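Local coordinates for protein aerobactin synthase IucA (Klebsiella pneumoniae subsp. pneumoniae, PDB 5JM8) that probably joins acetyl-hydroxylysine to citrate in an ATP-dependent step of aerobactin siderophore assembly, as an NIS synthetase, at residues H78-F82 with A83-R87. Residues are numbered along the deposited sequence; the frame is centred on the assembly and turned at random.
Sequences HPVDF and ATLSR
The F82 ring has S86 CB over one of its faces, while L85 meets it obliquely, its CD1 3.8 Å from F82 CD1. F82 CG lies anti to the backbone N (chi1 176°), which places the ring against helix 101-124, where it stacks with H115 and touches V111 and M112. The second flat group, the carboxylate of D81, works in this contact through OD1, which accepts from T84 N at 2.6 Å, nearly along its own C-O axis, and from T84 OG1 in a very short bond of 2.5 Å. A chi1 of 58° folds this carboxylate back over the first turn, and both bonds on one oxygen should limit its rotation. D81 O takes L85 N almost straight on (3.1 Å). One residue on, F82 O receives S86 N from a position tilted 31° off the carbonyl plane, and also S86 OG in a likewise very short bond; this hydroxyl has a second partner in H108. On the strand side of the cap, V80 CG1 touches T84 CG2 at 3.9 Å, the two side chains crossing at about a right angle, and V80 CG2 rests on L85 CB. L50 lies against both V80 and L85, continuing this apolar layer into the antiparallel sheet. D81 is thus a classic aspartate N-cap, marking the turn where edge strand 77-80 passes directly into helix 82-96.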
ATOM      1  N   HIS A  78       9.227 -36.277 -44.606  1.00 49.95           N
ATOM      2  CA  HIS A  78       9.964 -35.048 -44.329  1.00 46.27           C
ATOM      3  C   HIS A  78       9.164 -34.148 -43.390  1.00 43.03           C
ATOM      4  O   HIS A  78       7.968 -34.356 -43.205  1.00 42.23           O
ATOM      5  CB  HIS A  78      10.219 -34.300 -45.635  1.00 46.17           C
ATOM      6  CG  HIS A  78       8.967 -33.936 -46.372  1.00 45.42           C
ATOM      7  ND1 HIS A  78       8.445 -32.661 -46.368  1.00 45.42           N
ATOM      8  CD2 HIS A  78       8.129 -34.682 -47.129  1.00 43.83           C
ATOM      9  CE1 HIS A  78       7.342 -32.637 -47.094  1.00 42.96           C
ATOM     10  NE2 HIS A  78       7.129 -33.850 -47.568  1.00 41.71           N
ATOM     11  N   PRO A  79       9.815 -33.145 -42.802  1.00 42.52           N
ATOM     12  CA  PRO A  79       9.095 -32.239 -41.899  1.00 40.83           C
ATOM     13  C   PRO A  79       8.164 -31.273 -42.622  1.00 43.38           C
ATOM     14  O   PRO A  79       8.433 -30.890 -43.761  1.00 46.14           O
ATOM     15  CB  PRO A  79      10.219 -31.469 -41.196  1.00 39.14           C
ATOM     16  CG  PRO A  79      11.432 -32.307 -41.360  1.00 40.10           C
ATOM     17  CD  PRO A  79      11.276 -32.994 -42.673  1.00 41.62           C
ATOM     18  N   VAL A  80       7.078 -30.891 -41.956  1.00 39.12           N
ATOM     19  CA  VAL A  80       6.155 -29.889 -42.478  1.00 36.72           C
ATOM     20  C   VAL A  80       5.831 -28.866 -41.395  1.00 37.18           C
ATOM     21  O   VAL A  80       5.617 -29.226 -40.237  1.00 38.49           O
ATOM     22  CB  VAL A  80       4.844 -30.528 -42.993  1.00 31.31           C
ATOM     23  CG1 VAL A  80       5.106 -31.342 -44.249  1.00 31.52           C
ATOM     24  CG2 VAL A  80       4.198 -31.393 -41.917  1.00 28.34           C
ATOM     25  N   ASP A  81       5.812 -27.588 -41.767  1.00 34.39           N
ATOM     26  CA  ASP A  81       5.470 -26.535 -40.818  1.00 31.85           C
ATOM     27  C   ASP A  81       3.967 -26.558 -40.539  1.00 29.37           C
ATOM     28  O   ASP A  81       3.227 -27.325 -41.157  1.00 32.24           O
ATOM     29  CB  ASP A  81       5.912 -25.155 -41.336  1.00 34.85           C
ATOM     30  CG  ASP A  81       5.298 -24.793 -42.680  1.00 39.63           C
ATOM     31  OD1 ASP A  81       4.250 -25.360 -43.050  1.00 42.60           O
ATOM     32  OD2 ASP A  81       5.865 -23.919 -43.368  1.00 41.44           O
ATOM     33  N   PHE A  82       3.521 -25.715 -39.614  1.00 25.66           N
ATOM     34  CA  PHE A  82       2.120 -25.702 -39.211  1.00 25.66           C
ATOM     35  C   PHE A  82       1.218 -25.231 -40.345  1.00 31.90           C
ATOM     36  O   PHE A  82       0.101 -25.722 -40.506  1.00 23.87           O
ATOM     37  CB  PHE A  82       1.923 -24.811 -37.984  1.00 22.53           C
ATOM     38  CG  PHE A  82       0.490 -24.680 -37.562  1.00 21.93           C
ATOM     39  CD1 PHE A  82      -0.202 -25.775 -37.075  1.00 22.84           C
ATOM     40  CD2 PHE A  82      -0.169 -23.467 -37.659  1.00 21.65           C
ATOM     41  CE1 PHE A  82      -1.522 -25.663 -36.693  1.00 22.02           C
ATOM     42  CE2 PHE A  82      -1.491 -23.348 -37.276  1.00 21.40           C
ATOM     43  CZ  PHE A  82      -2.167 -24.449 -36.793  1.00 22.26           C
ATOM     44  N   ALA A  83       1.708 -24.273 -41.126  1.00 32.00           N
ATOM     45  CA  ALA A  83       0.951 -23.736 -42.250  1.00 33.00           C
ATOM     46  C   ALA A  83       0.692 -24.823 -43.289  1.00 33.75           C
ATOM     47  O   ALA A  83      -0.371 -24.859 -43.910  1.00 37.47           O
ATOM     48  CB  ALA A  83       1.691 -22.567 -42.879  1.00 31.89           C
ATOM     49  N   THR A  84       1.668 -25.707 -43.468  1.00 30.52           N
ATOM     50  CA  THR A  84       1.544 -26.798 -44.428  1.00 29.43           C
ATOM     51  C   THR A  84       0.557 -27.855 -43.934  1.00 30.58           C
ATOM     52  O   THR A  84      -0.445 -28.122 -44.596  1.00 33.28           O
ATOM     53  CB  THR A  84       2.908 -27.474 -44.711  1.00 30.01           C
ATOM     54  OG1 THR A  84       3.838 -26.504 -45.211  1.00 31.21           O
ATOM     55  CG2 THR A  84       2.761 -28.591 -45.739  1.00 30.95           C
ATOM     56  N   LEU A  85       0.836 -28.450 -42.777  1.00 28.68           N
ATOM     57  CA  LEU A  85       0.030 -29.565 -42.275  1.00 27.14           C
ATOM     58  C   LEU A  85      -1.435 -29.179 -42.069  1.00 29.45           C
ATOM     59  O   LEU A  85      -2.329 -30.010 -42.231  1.00 28.22           O
ATOM     60  CB  LEU A  85       0.614 -30.111 -40.962  1.00 28.51           C
ATOM     61  CG  LEU A  85       0.735 -29.196 -39.736  1.00 24.25           C
ATOM     62  CD1 LEU A  85      -0.563 -29.089 -38.937  1.00 23.70           C
ATOM     63  CD2 LEU A  85       1.859 -29.694 -38.840  1.00 23.99           C
ATOM     64  N   SER A  86      -1.674 -27.920 -41.716  1.00 29.22           N
ATOM     65  CA  SER A  86      -3.028 -27.416 -41.517  1.00 29.64           C
ATOM     66  C   SER A  86      -3.765 -27.292 -42.842  1.00 30.37           C
ATOM     67  O   SER A  86      -4.949 -27.602 -42.929  1.00 32.49           O
ATOM     68  CB  SER A  86      -2.991 -26.063 -40.816  1.00 30.47           C
ATOM     69  OG  SER A  86      -2.125 -25.180 -41.501  1.00 34.86           O
ATOM     70  N   ARG A  87      -3.060 -26.821 -43.863  1.00 28.58           N
ATOM     71  CA  ARG A  87      -3.619 -26.749 -45.207  1.00 29.81           C
ATOM     72  C   ARG A  87      -3.948 -28.146 -45.723  1.00 33.70           C
ATOM     73  O   ARG A  87      -4.978 -28.354 -46.367  1.00 38.08           O
ATOM     74  CB  ARG A  87      -2.645 -26.054 -46.158  1.00 28.85           C
ATOM     75  CG  ARG A  87      -3.157 -25.949 -47.589  1.00 31.41           C
ATOM     76  CD  ARG A  87      -2.171 -25.244 -48.501  1.00 34.36           C
ATOM     77  NE  ARG A  87      -0.905 -25.966 -48.611  1.00 38.52           N
ATOM     78  CZ  ARG A  87      -0.700 -27.003 -49.419  1.00 44.05           C
ATOM     79  NH1 ARG A  87      -1.676 -27.459 -50.196  1.00 47.84           N
ATOM     80  NH2 ARG A  87       0.487 -27.591 -49.450  1.00 44.46           N
TER